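Local coordinates for protein uroporphyrinogen-III synthetase (Pseudomonas syringae pv. tomato, PDB 3RE1) that probably catalyses the cyclisation of the linear tetrapyrrole hydroxymethylbilane to uroporphyrinogen III with release of water, a step of porphyrin biosynthesis, at residues S42-L46 and P178-P182; P96-S102 and L113-P118. All blocks are in the same frame, centred on the assembly; numbering follows the deposited sequence.

Overall arrangement
From the N terminus the chain begins the domain built on the parallel sheet that includes strands 16-19 and 39-42, then leaves it through residues 42-46 and strand 47-50. In the second domain, contact 2 closes a short loop: segments 96-102 and 113-118 flank helix 102-110 and join strand 97-99 to strand 115-116, at the edge of the mixed sheet. The chain returns along strand 166-176, antiparallel to strand 47-50, and residues 178-182 then meet 42-46, so contact 1 closes a much longer loop that encloses contact 2. The contacts lie on opposite sides of the chain's centre, their centres about 33 Å apart and their nearest atoms about 17 Å.

Contact 1 of 2, residues S42-L46 and P178-P182; sequences SLPLL and PQHAP
At the foot of the two-stranded linker between the domains, Leu43, Pro44 and Leu45 of the outgoing chain meet Pro178 and His180 of the returning one. The Pro178 ring lies against the backbone carbonyls of the other segment: its CD sits 3.0 Å from Leu45 O, and its CG is 3.6 Å from Pro44 O. Proline has no N-H to offer these oxygens, and Pro178 approaches them with ring carbons, the CA atoms of Leu45 and Pro178 lying 5.9 Å apart. Two residues further on, the imidazole of His180 reaches across. Leu43 CD1 lies over one face of it in a CH-pi contact, 3.5 Å from the centroid and displaced toward the rim, although its closest approach to a ring carbon is shorter than is credible and the exact fit is doubtful. With CG anti to the backbone N (chi1 170°), Leu43 extends alongside the histidine, the two side chains running past each other in opposite senses. Pro178 O lies on the opposite face of the imidazole, 3.9 Å above its plane.

The segments continue into the two connections that join the domains in the uroporphyrinogen-III synthase fold, where strand 47-50 leads out antiparallel to the incoming strand 166-176. No hydrogen bond spans the two segments, and the placement of Pro44 O against the imidazole is doubtful. The Pro44 ring adds an apolar flank, its CG 4.0 Å from His180 NE2, while Leu45 CD2 stands near the plane of the imidazole at its edge, 4.5 Å from His180 ND1. Backbone bonds from Leu43 to Leu19 and from Leu45 to Thr20 fasten segment 42-46 to its own domain. Leu211 of helix 209-212 packs on both Leu45 and His180.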
loop_
_atom_site.group_PDB
_atom_site.type_symbol
_atom_site.label_atom_id
_atom_site.label_comp_id
_atom_site.label_asym_id
_atom_site.label_seq_id
_atom_site.Cartn_x
_atom_site.Cartn_y
_atom_site.Cartn_z
ATOM N N SER A 42 11.431 6.047 -12.977
ATOM C CA SER A 42 10.745 6.233 -11.741
ATOM C C SER A 42 10.607 7.677 -11.350
ATOM O O SER A 42 11.574 8.418 -11.310
ATOM C CB SER A 42 11.439 5.436 -10.649
ATOM O OG SER A 42 11.358 4.048 -10.953
ATOM N N LEU A 43 9.367 8.058 -11.078
ATOM C CA LEU A 43 9.016 9.365 -10.538
ATOM C C LEU A 43 8.173 9.120 -9.258
ATOM O O LEU A 43 6.946 9.017 -9.331
ATOM C CB LEU A 43 8.204 10.157 -11.565
ATOM C CG LEU A 43 7.575 11.450 -11.041
ATOM C CD1 LEU A 43 8.657 12.476 -10.790
ATOM C CD2 LEU A 43 6.592 11.990 -12.026
ATOM N N PRO A 44 8.831 9.027 -8.079
ATOM C CA PRO A 44 8.177 8.716 -6.810
ATOM C C PRO A 44 7.098 9.722 -6.416
ATOM O O PRO A 44 7.346 10.922 -6.374
ATOM C CB PRO A 44 9.335 8.703 -5.818
ATOM C CG PRO A 44 10.278 9.728 -6.370
ATOM C CD PRO A 44 10.235 9.423 -7.859
ATOM N N LEU A 45 5.901 9.213 -6.125
ATOM C CA LEU A 45 4.775 10.044 -5.754
ATOM C C LEU A 45 4.451 9.906 -4.278
ATOM O O LEU A 45 3.871 10.813 -3.689
ATOM C CB LEU A 45 3.565 9.678 -6.609
ATOM C CG LEU A 45 3.734 9.819 -8.125
ATOM C CD1 LEU A 45 2.416 9.555 -8.781
ATOM C CD2 LEU A 45 4.212 11.209 -8.492
ATOM N N LEU A 46 4.835 8.774 -3.689
ATOM C CA LEU A 46 4.641 8.522 -2.261
ATOM C C LEU A 46 5.938 8.336 -1.519
ATOM O O LEU A 46 6.882 7.746 -2.022
ATOM C CB LEU A 46 3.827 7.251 -2.037
ATOM C CG LEU A 46 2.356 7.277 -2.374
ATOM C CD1 LEU A 46 1.718 8.498 -1.727
ATOM C CD2 LEU A 46 2.229 7.302 -3.880
ATOM N N PRO A 178 6.416 13.638 -2.576
ATOM C CA PRO A 178 7.745 14.204 -2.711
ATOM C C PRO A 178 7.708 15.519 -3.481
ATOM O O PRO A 178 6.863 15.716 -4.350
ATOM C CB PRO A 178 8.486 13.120 -3.478
ATOM C CG PRO A 178 7.885 11.876 -2.932
ATOM C CD PRO A 178 6.426 12.193 -2.873
ATOM N N GLN A 179 8.611 16.425 -3.137
ATOM C CA GLN A 179 8.664 17.727 -3.783
ATOM C C GLN A 179 9.188 17.632 -5.222
ATOM O O GLN A 179 10.379 17.359 -5.441
ATOM C CB GLN A 179 9.523 18.691 -2.951
ATOM C CG GLN A 179 9.289 20.172 -3.276
ATOM C CD GLN A 179 7.793 20.546 -3.312
ATOM O OE1 GLN A 179 7.386 21.476 -4.039
ATOM N NE2 GLN A 179 6.973 19.827 -2.529
ATOM N N HIS A 180 8.277 17.850 -6.183
ATOM C CA HIS A 180 8.586 17.805 -7.623
ATOM C C HIS A 180 8.301 19.111 -8.351
ATOM O O HIS A 180 7.284 19.773 -8.105
ATOM C CB HIS A 180 7.803 16.696 -8.320
ATOM C CG HIS A 180 8.299 15.327 -8.005
ATOM N ND1 HIS A 180 7.492 14.213 -8.072
ATOM C CD2 HIS A 180 9.517 14.886 -7.604
ATOM C CE1 HIS A 180 8.192 13.144 -7.733
ATOM N NE2 HIS A 180 9.424 13.526 -7.442
ATOM N N ALA A 181 9.201 19.459 -9.266
ATOM C CA ALA A 181 9.030 20.646 -10.093
ATOM C C ALA A 181 7.760 20.490 -10.936
ATOM O O ALA A 181 7.513 19.416 -11.493
ATOM C CB ALA A 181 10.252 20.837 -10.988
ATOM N N PRO A 182 6.936 21.554 -11.018
ATOM C CA PRO A 182 5.680 21.509 -11.774
ATOM C C PRO A 182 5.859 21.064 -13.214
ATOM O O PRO A 182 6.833 21.429 -13.883
ATOM C CB PRO A 182 5.192 22.953 -11.713
ATOM C CG PRO A 182 5.680 23.414 -10.383
ATOM C CD PRO A 182 7.086 22.844 -10.320
#

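Contact 2 of 2, residues P96-S102 and L113-P118; sequences PWFSVGS and LDASWP
Trp97 O accepts from Ser116 N at 3.0 Å and from a water at 2.8 Å, and the CA-H of Ala115 points at it as well. The same water donates to Asp114 O at 2.6 Å and accepts from Ser116 OG at 2.9 Å. Trp97 N also donates to Asp114 O, from well above the carbonyl plane (46°). Further along, Ser99 N donates to Ser116 O at 3.2 Å, almost in line with the C=O bond. Trp97 pairs with Ala115 and Phe98 with Ser116 as parallel bridges between strands 97-99 and 115-116, the two strands that a beta-alpha-beta crossover through helix 102-110 connects; Gly101 is the helix's N-cap residue.

Trp97 and Ala115 face that helix, where Leu108 touches both. Leu113 CD1 lies over the six-membered ring of Trp97 in a CH-pi contact, 3.7 Å from its centroid. On the other side of the sheet, Ser116 OG approaches the Phe98 ring obliquely, beneath helix 131-137.

Trp117, its CG between backbone N and carbonyl carbon (chi1 57°), turns its indole to the helix start, where Ser102 CA lies over the face of the five-membered ring in a CH-pi contact, 3.6 Å from its centroid. Nearby, Ser99 OG donates to Gly101 O at 3.1 Å.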
loop_
_atom_site.group_PDB
_atom_site.type_symbol
_atom_site.label_atom_id
_atom_site.label_comp_id
_atom_site.label_asym_id
_atom_site.label_seq_id
_atom_site.Cartn_x
_atom_site.Cartn_y
_atom_site.Cartn_z
ATOM N N PRO A 96 -2.343 -12.600 20.199
ATOM C CA PRO A 96 -2.541 -12.847 18.763
ATOM C C PRO A 96 -2.335 -11.597 17.944
ATOM O O PRO A 96 -2.857 -10.530 18.277
ATOM C CB PRO A 96 -3.982 -13.334 18.683
ATOM C CG PRO A 96 -4.253 -13.915 20.039
ATOM C CD PRO A 96 -3.543 -12.975 20.971
ATOM N N TRP A 97 -1.527 -11.733 16.896
ATOM C CA TRP A 97 -1.213 -10.652 15.972
ATOM C C TRP A 97 -1.512 -11.199 14.583
ATOM O O TRP A 97 -1.282 -12.386 14.313
ATOM C CB TRP A 97 0.268 -10.264 16.079
ATOM C CG TRP A 97 0.581 -9.328 17.216
ATOM C CD1 TRP A 97 0.271 -9.501 18.538
ATOM C CD2 TRP A 97 1.265 -8.071 17.127
ATOM N NE1 TRP A 97 0.695 -8.414 19.265
ATOM C CE2 TRP A 97 1.321 -7.536 18.423
ATOM C CE3 TRP A 97 1.828 -7.351 16.076
ATOM C CZ2 TRP A 97 1.915 -6.291 18.693
ATOM C CZ3 TRP A 97 2.421 -6.108 16.352
ATOM C CH2 TRP A 97 2.451 -5.597 17.641
ATOM N N PHE A 98 -2.017 -10.340 13.698
ATOM C CA PHE A 98 -2.357 -10.770 12.359
ATOM C C PHE A 98 -1.912 -9.780 11.319
ATOM O O PHE A 98 -1.653 -8.607 11.640
ATOM C CB PHE A 98 -3.872 -10.990 12.281
ATOM C CG PHE A 98 -4.405 -11.886 13.368
ATOM C CD1 PHE A 98 -4.710 -11.379 14.603
ATOM C CD2 PHE A 98 -4.555 -13.256 13.166
ATOM C CE1 PHE A 98 -5.194 -12.207 15.622
ATOM C CE2 PHE A 98 -5.057 -14.084 14.193
ATOM C CZ PHE A 98 -5.366 -13.549 15.409
ATOM N N SER A 99 -1.854 -10.250 10.067
ATOM C CA SER A 99 -1.544 -9.409 8.886
ATOM C C SER A 99 -2.325 -9.911 7.689
ATOM O O SER A 99 -2.810 -11.046 7.690
ATOM C CB SER A 99 -0.053 -9.487 8.550
ATOM O OG SER A 99 0.374 -10.843 8.440
ATOM N N VAL A 100 -2.433 -9.081 6.658
ATOM C CA VAL A 100 -3.139 -9.480 5.441
ATOM C C VAL A 100 -2.231 -10.391 4.621
ATOM O O VAL A 100 -2.617 -11.518 4.261
ATOM C CB VAL A 100 -3.552 -8.256 4.604
ATOM C CG1 VAL A 100 -4.734 -7.540 5.265
ATOM C CG2 VAL A 100 -2.358 -7.295 4.455
ATOM N N GLY A 101 -1.012 -9.918 4.354
ATOM C CA GLY A 101 -0.058 -10.707 3.593
ATOM C C GLY A 101 1.035 -11.349 4.429
ATOM O O GLY A 101 1.326 -10.912 5.533
ATOM N N SER A 102 1.659 -12.383 3.876
ATOM C CA SER A 102 2.772 -13.082 4.528
ATOM C C SER A 102 4.042 -12.226 4.562
ATOM O O SER A 102 4.988 -12.507 5.311
ATOM C CB SER A 102 3.055 -14.385 3.776
ATOM O OG SER A 102 3.194 -14.126 2.385
ATOM N N LEU A 113 6.760 -12.358 17.409
ATOM C CA LEU A 113 5.362 -12.135 17.719
ATOM C C LEU A 113 4.532 -13.317 17.221
ATOM O O LEU A 113 4.844 -13.948 16.206
ATOM C CB LEU A 113 4.868 -10.826 17.114
ATOM C CG LEU A 113 5.507 -9.578 17.718
ATOM C CD1 LEU A 113 5.196 -8.324 16.883
ATOM C CD2 LEU A 113 5.032 -9.429 19.136
ATOM N N ASP A 114 3.467 -13.605 17.946
ATOM C CA ASP A 114 2.614 -14.711 17.624
ATOM C C ASP A 114 1.663 -14.285 16.506
ATOM O O ASP A 114 0.445 -14.243 16.684
ATOM C CB ASP A 114 1.874 -15.126 18.895
ATOM C CG ASP A 114 0.937 -16.279 18.682
ATOM O OD1 ASP A 114 1.277 -17.208 17.903
ATOM O OD2 ASP A 114 -0.144 -16.247 19.310
ATOM N N ALA A 115 2.244 -13.963 15.357
ATOM C CA ALA A 115 1.504 -13.526 14.162
ATOM C C ALA A 115 1.069 -14.668 13.248
ATOM O O ALA A 115 1.701 -15.704 13.191
ATOM C CB ALA A 115 2.333 -12.528 13.344
ATOM N N SER A 116 -0.028 -14.447 12.532
ATOM C CA SER A 116 -0.571 -15.392 11.574
ATOM C C SER A 116 -1.262 -14.578 10.485
ATOM O O SER A 116 -1.507 -13.381 10.649
ATOM C CB SER A 116 -1.568 -16.334 12.243
ATOM O OG SER A 116 -2.661 -15.627 12.812
ATOM N N TRP A 117 -1.575 -15.225 9.372
ATOM C CA TRP A 117 -2.212 -14.544 8.267
ATOM C C TRP A 117 -2.893 -15.589 7.388
ATOM O O TRP A 117 -2.578 -16.767 7.497
ATOM C CB TRP A 117 -1.157 -13.757 7.485
ATOM C CG TRP A 117 -0.041 -14.637 6.990
ATOM C CD1 TRP A 117 -0.035 -15.398 5.857
ATOM C CD2 TRP A 117 1.210 -14.884 7.644
ATOM N NE1 TRP A 117 1.129 -16.093 5.766
ATOM C CE2 TRP A 117 1.918 -15.798 6.841
ATOM C CE3 TRP A 117 1.802 -14.414 8.822
ATOM C CZ2 TRP A 117 3.202 -16.254 7.179
ATOM C CZ3 TRP A 117 3.070 -14.878 9.164
ATOM C CH2 TRP A 117 3.759 -15.782 8.341
ATOM N N PRO A 118 -3.844 -15.166 6.524
ATOM C CA PRO A 118 -4.561 -16.039 5.579
ATOM C C PRO A 118 -3.635 -16.836 4.660
ATOM O O PRO A 118 -4.031 -17.887 4.140
ATOM C CB PRO A 118 -5.397 -15.044 4.774
ATOM C CG PRO A 118 -5.724 -14.010 5.779
ATOM C CD PRO A 118 -4.401 -13.800 6.473
HETATM O O HOH W 1 -1.689 -14.939 15.460
#